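Local coordinates for protein L-asparaginase 1 (Escherichia coli, PDB 6NXC) that hydrolyses L-asparagine to L-aspartate and ammonium as a homotetramer in the cytoplasm, and is activated allosterically by a second molecule of asparagine, at residues Q230-V235 / A324-L329. The protein carries 1 engineered substitution. Sequence-based numbering, arbitrary orientation.
Sequences QPIGVV and ATLTKL
Ile232 turns its CB toward the helix and divides its two branches between two leucines one turn apart, its side chain lying at a slant across both. Its short branch meets Leu326, where CG2 of Ile232 lies 3.9 Å from CD1 of Leu326. The longer branch runs to the next turn, and CD1 of Ile232 comes to 3.8 Å from CB of Leu329. CD1 of Ile232 also lies 4.1 Å from the carbonyl O of Leu326, close against the helix backbone. With chi2 extended at 172°, the branch reaches the helix at full length. A beta-branched residue suits this place, at ease in a strand and offering two methyls. Leu326 does not aim its CB at the strand; CG anti to the backbone N (chi1 -176°) carries CD1 across to Ile232, a reach that a leucine's length allows. Leu329 comes nearest through its CB, while its CD1 also lies near CG2 of Ile232; its side chain further touches Ile258 and Val286. All three residues are buried. Strand 232-236 is one of the two outermost strands, within the chain, of the four-stranded parallel sheet in the C-terminal domain, and helix 322-333 packs across one face, with Thr325 reaching strands 256-261 and 286-291. Beyond this edge, Tyr238 of the second subunit packs on Val234 and Leu326, while helix 114-124 touches Thr327 and Lys328.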
loop_
_atom_site.group_PDB
_atom_site.type_symbol
_atom_site.label_atom_id
_atom_site.label_comp_id
_atom_site.label_asym_id
_atom_site.label_seq_id
_atom_site.Cartn_x
_atom_site.Cartn_y
_atom_site.Cartn_z
ATOM N N GLN B 230 -11.624 -30.925 18.690
ATOM C CA GLN B 230 -10.382 -31.267 19.421
ATOM C C GLN B 230 -10.169 -30.125 20.385
ATOM O O GLN B 230 -10.336 -28.977 19.934
ATOM C CB GLN B 230 -9.182 -31.302 18.490
ATOM C CG GLN B 230 -9.286 -32.350 17.395
ATOM C CD GLN B 230 -9.123 -33.748 17.940
ATOM O OE1 GLN B 230 -8.706 -33.944 19.095
ATOM N NE2 GLN B 230 -9.366 -34.716 17.081
ATOM N N PRO B 231 -9.833 -30.368 21.679
ATOM C CA PRO B 231 -9.636 -29.243 22.607
ATOM C C PRO B 231 -8.252 -28.655 22.288
ATOM O O PRO B 231 -7.123 -29.216 22.547
ATOM C CB PRO B 231 -9.740 -29.906 23.982
ATOM C CG PRO B 231 -9.192 -31.318 23.714
ATOM C CD PRO B 231 -9.759 -31.693 22.354
ATOM N N ILE B 232 -8.295 -27.424 21.809
ATOM C CA ILE B 232 -7.056 -26.633 21.487
ATOM C C ILE B 232 -7.193 -25.267 22.125
ATOM O O ILE B 232 -8.250 -24.645 21.921
ATOM C CB ILE B 232 -6.911 -26.464 19.956
ATOM C CG1 ILE B 232 -6.911 -27.837 19.284
ATOM C CG2 ILE B 232 -5.675 -25.613 19.589
ATOM C CD1 ILE B 232 -6.970 -27.873 17.779
ATOM N N GLY B 233 -6.198 -24.864 22.880
ATOM C CA GLY B 233 -6.157 -23.545 23.528
ATOM C C GLY B 233 -5.312 -22.550 22.738
ATOM O O GLY B 233 -4.340 -22.977 22.042
ATOM N N VAL B 234 -5.783 -21.314 22.698
ATOM C CA VAL B 234 -5.108 -20.258 21.917
ATOM C C VAL B 234 -4.673 -19.204 22.950
ATOM O O VAL B 234 -5.519 -18.470 23.453
ATOM C CB VAL B 234 -6.035 -19.667 20.830
ATOM C CG1 VAL B 234 -5.325 -18.544 20.134
ATOM C CG2 VAL B 234 -6.462 -20.699 19.771
ATOM N N VAL B 235 -3.371 -19.189 23.254
ATOM C CA VAL B 235 -2.762 -18.279 24.243
ATOM C C VAL B 235 -2.079 -17.089 23.580
ATOM O O VAL B 235 -1.319 -17.288 22.727
ATOM C CB VAL B 235 -1.728 -19.070 25.021
ATOM C CG1 VAL B 235 -1.107 -18.213 26.088
ATOM C CG2 VAL B 235 -2.321 -20.333 25.600
ATOM N N ALA B 324 -4.719 -21.092 9.825
ATOM C CA ALA B 324 -4.124 -22.287 9.231
ATOM C C ALA B 324 -3.658 -23.248 10.351
ATOM O O ALA B 324 -3.744 -24.494 10.225
ATOM C CB ALA B 324 -2.989 -21.932 8.314
ATOM N N THR B 325 -2.989 -22.709 11.371
ATOM C CA THR B 325 -2.461 -23.550 12.485
ATOM C C THR B 325 -3.599 -24.315 13.243
ATOM O O THR B 325 -3.491 -25.549 13.531
ATOM C CB THR B 325 -1.651 -22.682 13.464
ATOM O OG1 THR B 325 -0.595 -22.126 12.650
ATOM C CG2 THR B 325 -1.079 -23.524 14.576
ATOM N N LEU B 326 -4.682 -23.632 13.619
ATOM C CA LEU B 326 -5.824 -24.213 14.283
ATOM C C LEU B 326 -6.349 -25.365 13.422
ATOM O O LEU B 326 -6.603 -26.468 13.995
ATOM C CB LEU B 326 -6.886 -23.129 14.537
ATOM C CG LEU B 326 -8.051 -23.681 15.321
ATOM C CD1 LEU B 326 -7.666 -23.888 16.779
ATOM C CD2 LEU B 326 -9.315 -22.881 15.188
ATOM N N THR B 327 -6.607 -25.089 12.108
ATOM C CA THR B 327 -7.279 -26.087 11.281
ATOM C C THR B 327 -6.281 -27.229 11.049
ATOM O O THR B 327 -6.708 -28.323 10.975
ATOM C CB THR B 327 -7.924 -25.454 10.062
ATOM O OG1 THR B 327 -6.854 -24.842 9.350
ATOM C CG2 THR B 327 -8.952 -24.448 10.468
ATOM N N LYS B 328 -4.968 -26.962 10.898
ATOM C CA LYS B 328 -3.957 -27.976 10.650
ATOM C C LYS B 328 -3.906 -28.927 11.869
ATOM O O LYS B 328 -3.777 -30.144 11.689
ATOM C CB LYS B 328 -2.585 -27.340 10.457
ATOM C CG LYS B 328 -1.547 -28.246 9.801
ATOM C CD LYS B 328 -0.272 -27.479 9.514
ATOM C CE LYS B 328 0.762 -28.330 8.881
ATOM N NZ LYS B 328 1.982 -27.544 8.584
ATOM N N LEU B 329 -4.009 -28.369 13.096
ATOM C CA LEU B 329 -3.973 -29.224 14.342
ATOM C C LEU B 329 -5.236 -30.084 14.369
ATOM O O LEU B 329 -5.119 -31.241 14.638
ATOM C CB LEU B 329 -3.904 -28.341 15.570
ATOM C CG LEU B 329 -2.513 -27.772 15.776
ATOM C CD1 LEU B 329 -2.589 -26.637 16.758
ATOM C CD2 LEU B 329 -1.612 -28.894 16.276
#